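Local coordinates for protein NRD1 (Saccharomyces cerevisiae, PDB 3CLJ), which binds the phosphorylated C-terminal domain of RNA polymerase II as part of the Nrd1-Nab3-Sen1 transcription termination complex, at residues T30-H35 with R70-E75; K119-L124 with A140-C145. One frame throughout, in Å; residues are numbered along the deposited sequence. Where two conformers were deposited one is given.

Contact 1. Residues T30-H35 with R70-E75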
loop_
_atom_site.group_PDB
_atom_site.type_symbol
_atom_site.label_atom_id
_atom_site.label_comp_id
_atom_site.label_asym_id
_atom_site.label_seq_id
_atom_site.Cartn_x
_atom_site.Cartn_y
_atom_site.Cartn_z
ATOM N N THR A 30 -12.007 1.018 -5.371
ATOM C CA THR A 30 -13.187 1.755 -5.828
ATOM C C THR A 30 -13.766 2.628 -4.716
ATOM O O THR A 30 -14.105 3.801 -4.949
ATOM C CB THR A 30 -14.226 0.811 -6.456
ATOM O OG1 THR A 30 -13.604 0.206 -7.598
ATOM C CG2 THR A 30 -15.497 1.587 -6.909
ATOM N N TYR A 31 -13.811 2.084 -3.501
ATOM C CA TYR A 31 -14.260 2.870 -2.375
ATOM C C TYR A 31 -13.322 4.074 -2.185
ATOM O O TYR A 31 -13.789 5.185 -1.941
ATOM C CB TYR A 31 -14.332 2.034 -1.087
ATOM C CG TYR A 31 -14.847 2.879 0.072
ATOM C CD1 TYR A 31 -16.193 2.907 0.354
ATOM C CD2 TYR A 31 -13.973 3.681 0.847
ATOM C CE1 TYR A 31 -16.705 3.691 1.393
ATOM C CE2 TYR A 31 -14.468 4.483 1.873
ATOM C CZ TYR A 31 -15.850 4.485 2.137
ATOM O OH TYR A 31 -16.405 5.249 3.146
ATOM N N ALA A 32 -12.003 3.853 -2.258
ATOM C CA ALA A 32 -11.036 4.928 -2.019
ATOM C C ALA A 32 -11.228 6.117 -2.992
ATOM O O ALA A 32 -11.171 7.291 -2.584
ATOM C CB ALA A 32 -9.577 4.388 -2.065
ATOM N N LEU A 33 -11.438 5.800 -4.273
ATOM C CA LEU A 33 -11.643 6.821 -5.329
ATOM C C LEU A 33 -12.997 7.560 -5.237
ATOM O O LEU A 33 -13.129 8.717 -5.664
ATOM C CB LEU A 33 -11.465 6.189 -6.709
ATOM C CG LEU A 33 -10.079 5.748 -7.191
ATOM C CD1 LEU A 33 -10.329 4.852 -8.453
ATOM C CD2 LEU A 33 -9.172 6.948 -7.556
ATOM N N ASP A 34 -13.995 6.879 -4.680
ATOM C CA ASP A 34 -15.312 7.430 -4.450
ATOM C C ASP A 34 -15.390 8.314 -3.205
ATOM O O ASP A 34 -16.369 9.029 -3.020
ATOM C CB ASP A 34 -16.312 6.294 -4.279
ATOM C CG ASP A 34 -16.703 5.654 -5.592
ATOM O OD1 ASP A 34 -16.268 6.129 -6.671
ATOM O OD2 ASP A 34 -17.456 4.665 -5.537
ATOM N N HIS A 35 -14.389 8.218 -2.330
ATOM C CA HIS A 35 -14.464 8.906 -1.052
ATOM C C HIS A 35 -13.092 9.532 -0.760
ATOM O O HIS A 35 -12.521 9.348 0.318
ATOM C CB HIS A 35 -14.908 7.922 0.056
ATOM C CG HIS A 35 -16.262 7.301 -0.173
ATOM N ND1 HIS A 35 -17.439 7.897 0.220
ATOM C CD2 HIS A 35 -16.620 6.131 -0.760
ATOM C CE1 HIS A 35 -18.464 7.134 -0.125
ATOM N NE2 HIS A 35 -17.995 6.054 -0.724
ATOM N N ARG A 70 -1.579 3.976 -6.665
ATOM C CA ARG A 70 -1.400 4.282 -8.091
ATOM C C ARG A 70 -2.726 4.794 -8.657
ATOM O O ARG A 70 -2.705 5.588 -9.582
ATOM C CB ARG A 70 -0.786 3.137 -8.955
ATOM C CG ARG A 70 0.774 2.908 -8.828
ATOM C CD ARG A 70 1.393 1.811 -9.837
ATOM N NE ARG A 70 0.710 0.533 -9.624
ATOM C CZ ARG A 70 -0.291 0.053 -10.364
ATOM N NH1 ARG A 70 -0.714 0.683 -11.464
ATOM N NH2 ARG A 70 -0.888 -1.055 -9.971
ATOM N N ALA A 71 -3.865 4.382 -8.072
ATOM C CA ALA A 71 -5.177 4.962 -8.478
ATOM C C ALA A 71 -5.243 6.472 -8.155
ATOM O O ALA A 71 -5.642 7.284 -8.986
ATOM C CB ALA A 71 -6.364 4.212 -7.865
ATOM N N TYR A 72 -4.778 6.832 -6.974
ATOM C CA TYR A 72 -4.760 8.223 -6.513
ATOM C C TYR A 72 -3.768 9.027 -7.318
ATOM O O TYR A 72 -4.047 10.168 -7.663
ATOM C CB TYR A 72 -4.405 8.255 -5.020
ATOM C CG TYR A 72 -5.597 8.133 -4.094
ATOM C CD1 TYR A 72 -6.861 7.804 -4.575
ATOM C CD2 TYR A 72 -5.446 8.289 -2.719
ATOM C CE1 TYR A 72 -7.974 7.693 -3.702
ATOM C CE2 TYR A 72 -6.572 8.190 -1.836
ATOM C CZ TYR A 72 -7.831 7.905 -2.324
ATOM O OH TYR A 72 -8.953 7.850 -1.459
ATOM N N LEU A 73 -2.607 8.420 -7.587
ATOM C CA LEU A 73 -1.545 8.987 -8.448
ATOM C C LEU A 73 -2.070 9.285 -9.831
ATOM O O LEU A 73 -1.685 10.293 -10.441
ATOM C CB LEU A 73 -0.292 8.074 -8.535
ATOM C CG LEU A 73 0.920 8.572 -9.349
ATOM C CD1 LEU A 73 1.441 9.918 -8.812
ATOM C CD2 LEU A 73 2.050 7.558 -9.447
ATOM N N ASP A 74 -2.962 8.437 -10.340
ATOM C CA ASP A 74 -3.637 8.794 -11.591
ATOM C C ASP A 74 -4.606 9.970 -11.500
ATOM O O ASP A 74 -4.678 10.748 -12.429
ATOM C CB ASP A 74 -4.335 7.600 -12.222
ATOM C CG ASP A 74 -3.377 6.716 -12.963
ATOM O OD1 ASP A 74 -2.285 7.222 -13.395
ATOM O OD2 ASP A 74 -3.722 5.513 -13.095
ATOM N N GLU A 75 -5.361 10.073 -10.406
ATOM C CA GLU A 75 -6.280 11.190 -10.188
ATOM C C GLU A 75 -5.549 12.542 -10.093
ATOM O O GLU A 75 -6.010 13.557 -10.612
ATOM C CB GLU A 75 -7.092 10.967 -8.925
ATOM C CG GLU A 75 -8.180 9.970 -9.061
ATOM C CD GLU A 75 -9.240 10.379 -10.060
ATOM O OE1 GLU A 75 -9.681 11.554 -10.031
ATOM O OE2 GLU A 75 -9.632 9.513 -10.876
#
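Tyr72 reaches across from helix 58-77 and sets its hydroxyl against the backbone carbonyl of Ala32, close to the C-terminal end of helix 22-34. The two helices belong to the right-handed all-helical superhelix of the CID fold, and here their local axes run at 32° to each other, 10.3 Å apart at closest approach. At this separation the Tyr72 ring fills the space between the two helices. With CG anti to its own carbonyl carbon (chi1 -88°), Tyr72 spans it lengthwise and presents its rim to helix 22-34. Its OH donates to Ala32 O over a short 2.5 Å, coming from above the carbonyl plane at a C=O...O angle of 113°. The small methyl of Ala32 suits this place, since its CB can lie 3.9 Å from Tyr72 CZ without pushing the hydroxyl off the carbonyl. A phenylalanine here would probably leave the Ala32 carbonyl without its hydroxyl donor. Leu33 works beside the ring: its CD2 meets the ring edge at Tyr72 CD1 (3.9 Å), near the ring plane, and packs equally close to Ala71 CB, whose shortness makes room for the branched leucine end. Helix 39-52, through Glu39, and helix 90-111, through Cys90 and Ala93, also touch Tyr72, which places the ring in the buried part of the contact. Toward the surface, Glu75 offers its CG methylene to Leu33, whose CD2 lies 3.5 Å from Glu75 CG.

Contact 2. Residues K119-L124 with A140-C145; sequences KIRMLL and AIRSKC
Arg121, in one of its two modelled positions, lays its guanidinium over that of Arg142, the planes 32° apart and each group shifted toward the rim of the other; the stack is probably not permanent. The overlap is close: Arg121 NE is 3.3 Å from Arg142 NE, two donors that cannot bond, and the CZ atoms of Arg121 and Arg142 are 3.7 Å apart. The like charges probably tolerate this partly because Arg142 NE forms a salt bridge with Asp125, whose carboxylate would offset some of the positive charge. Arginine suits both positions, having a flat end to stack and a long aliphatic stem to pack. Bends at chi2 (-76°) and chi3 carry the end of this Arg121 conformer across the Arg142 side chain, with its NH1 2.8 Å from Arg142 O. In the CID fold this contact lays the segment leading into the C-terminal helix 144-149 against helix 114-130. That segment makes a type I beta turn from Ala140 to Ser143, and Ser143 stands at the N-cap of the final helix. A serine fits here because its short side chain can reach back: Ser143 OG donates to Ala140 O at 2.7 Å, in the carbonyl plane, while Ser143 N bonds to the same oxygen. Beside the arginines the contact turns apolar, though loosely: Leu124 CD1 is 4.4 Å from Ile141 CG2. Leu124 also touches Leu105, and Ile141 touches Ile109, both of helix 90-111. Leu124 and Arg142 run past each other in opposite directions, with Leu124 CD1 3.7 Å from Arg142 CA and 3.9 Å from Arg142 CB.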
loop_
_atom_site.group_PDB
_atom_site.type_symbol
_atom_site.label_atom_id
_atom_site.label_comp_id
_atom_site.label_asym_id
_atom_site.label_seq_id
_atom_site.Cartn_x
_atom_site.Cartn_y
_atom_site.Cartn_z
ATOM N N LYS A 119 8.460 -10.703 -4.953
ATOM C CA LYS A 119 7.259 -10.003 -5.378
ATOM C C LYS A 119 7.273 -8.552 -4.876
ATOM O O LYS A 119 6.794 -7.644 -5.582
ATOM C CB LYS A 119 5.989 -10.757 -4.895
ATOM C CG LYS A 119 5.737 -12.033 -5.732
ATOM C CD LYS A 119 4.811 -13.048 -5.035
ATOM C CE LYS A 119 4.560 -14.362 -5.918
ATOM N NZ LYS A 119 4.127 -15.529 -5.032
ATOM N N ILE A 120 7.786 -8.327 -3.669
ATOM C CA ILE A 120 7.973 -6.925 -3.220
ATOM C C ILE A 120 8.980 -6.176 -4.129
ATOM O O ILE A 120 8.709 -5.075 -4.594
ATOM C CB ILE A 120 8.388 -6.831 -1.720
ATOM C CG1 ILE A 120 7.282 -7.415 -0.811
ATOM C CG2 ILE A 120 8.845 -5.332 -1.351
ATOM C CD1 ILE A 120 7.676 -7.668 0.619
ATOM N N ARG A 121 10.121 -6.794 -4.410
ATOM C CA ARG A 121 11.093 -6.245 -5.373
ATOM C C ARG A 121 10.446 -5.822 -6.706
ATOM O O ARG A 121 10.683 -4.702 -7.164
ATOM C CB ARG A 121 12.234 -7.251 -5.534
ATOM C CG ARG A 121 13.613 -6.663 -5.863
ATOM C CD ARG A 121 13.764 -6.201 -7.322
ATOM N NE ARG A 121 15.032 -6.601 -7.926
ATOM C CZ ARG A 121 16.179 -6.810 -7.280
ATOM N NH1 ARG A 121 16.275 -6.644 -5.978
ATOM N NH2 ARG A 121 17.244 -7.205 -7.948
ATOM N N MET A 122 9.590 -6.669 -7.307
ATOM C CA MET A 122 8.921 -6.271 -8.563
ATOM C C MET A 122 7.972 -5.143 -8.422
ATOM O O MET A 122 7.882 -4.257 -9.273
ATOM C CB MET A 122 8.137 -7.413 -9.236
ATOM C CG MET A 122 7.395 -6.882 -10.540
ATOM S SD MET A 122 8.489 -6.407 -11.941
ATOM C CE MET A 122 7.932 -4.741 -12.255
ATOM N N LEU A 123 7.255 -5.147 -7.319
ATOM C CA LEU A 123 6.420 -4.043 -6.980
ATOM C C LEU A 123 7.206 -2.732 -6.825
ATOM O O LEU A 123 6.756 -1.656 -7.298
ATOM C CB LEU A 123 5.662 -4.426 -5.684
ATOM C CG LEU A 123 4.365 -3.767 -5.309
ATOM C CD1 LEU A 123 3.260 -3.993 -6.365
ATOM C CD2 LEU A 123 3.947 -4.143 -3.841
ATOM N N LEU A 124 8.370 -2.787 -6.139
ATOM C CA LEU A 124 9.306 -1.629 -6.139
ATOM C C LEU A 124 9.650 -1.151 -7.542
ATOM O O LEU A 124 9.805 0.066 -7.792
ATOM C CB LEU A 124 10.611 -1.944 -5.346
ATOM C CG LEU A 124 10.301 -2.021 -3.833
ATOM C CD1 LEU A 124 11.475 -2.553 -2.999
ATOM C CD2 LEU A 124 9.834 -0.600 -3.324
ATOM N N ALA A 140 18.051 1.173 -2.231
ATOM C CA ALA A 140 18.798 0.391 -1.230
ATOM C C ALA A 140 17.857 -0.672 -0.597
ATOM O O ALA A 140 18.227 -1.834 -0.534
ATOM C CB ALA A 140 19.424 1.294 -0.169
ATOM N N ILE A 141 16.626 -0.276 -0.262
ATOM C CA ILE A 141 15.593 -1.170 0.243
ATOM C C ILE A 141 15.303 -2.283 -0.767
ATOM O O ILE A 141 15.126 -3.435 -0.396
ATOM C CB ILE A 141 14.316 -0.389 0.613
ATOM C CG1 ILE A 141 14.577 0.488 1.820
ATOM C CG2 ILE A 141 13.115 -1.321 0.861
ATOM C CD1 ILE A 141 13.478 1.576 2.018
ATOM N N ARG A 142 15.324 -1.929 -2.049
ATOM C CA ARG A 142 15.127 -2.867 -3.111
ATOM C C ARG A 142 16.201 -3.980 -3.181
ATOM O O ARG A 142 15.939 -5.071 -3.676
ATOM C CB ARG A 142 15.051 -2.086 -4.436
ATOM C CG ARG A 142 14.550 -2.862 -5.630
ATOM C CD ARG A 142 15.500 -2.678 -6.759
ATOM N NE ARG A 142 15.058 -3.336 -7.995
ATOM C CZ ARG A 142 15.839 -3.583 -9.057
ATOM N NH1 ARG A 142 17.128 -3.238 -9.061
ATOM N NH2 ARG A 142 15.334 -4.183 -10.141
ATOM N N SER A 143 17.419 -3.742 -2.711
ATOM C CA SER A 143 18.465 -4.786 -2.890
ATOM C C SER A 143 18.237 -6.068 -2.031
ATOM O O SER A 143 17.659 -6.004 -0.919
ATOM C CB SER A 143 19.865 -4.205 -2.721
ATOM O OG SER A 143 20.006 -3.707 -1.426
ATOM N N LYS A 144 18.605 -7.214 -2.620
ATOM C CA LYS A 144 18.590 -8.586 -2.004
ATOM C C LYS A 144 19.492 -8.676 -0.756
ATOM O O LYS A 144 19.273 -9.513 0.154
ATOM C CB LYS A 144 19.093 -9.673 -2.995
ATOM C CG LYS A 144 18.052 -10.200 -3.939
ATOM C CD LYS A 144 18.633 -11.384 -4.746
ATOM C CE LYS A 144 17.501 -12.365 -5.145
ATOM N NZ LYS A 144 17.927 -13.593 -5.903
ATOM N N CYS A 145 20.540 -7.855 -0.769
ATOM C CA CYS A 145 21.416 -7.699 0.359
ATOM C C CYS A 145 20.697 -7.075 1.529
ATOM O O CYS A 145 21.017 -7.394 2.665
ATOM C CB CYS A 145 22.594 -6.841 -0.055
ATOM S SG CYS A 145 23.571 -7.746 -1.289
#

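Contact 1 comes first along the chain, joining helix 22-34 to helix 58-77, and it closes before contact 2 opens between helix 114-130 and the segment entering helix 144-149. Their centres lie 25 Å apart on opposite sides of the centre of the chain, and their nearest atoms, about 6 Å apart, do not touch. Helix 90-111 connects them, touching Tyr72 in contact 1 and both Leu124 and Ile141 in contact 2; helix 58-77, which carries part of contact 1, also meets Leu123 of helix 114-130. Contact 1 thus ties early helices together and contact 2 late ones, within one compact CID, the domain that interacts with the polymerase C-terminal domain.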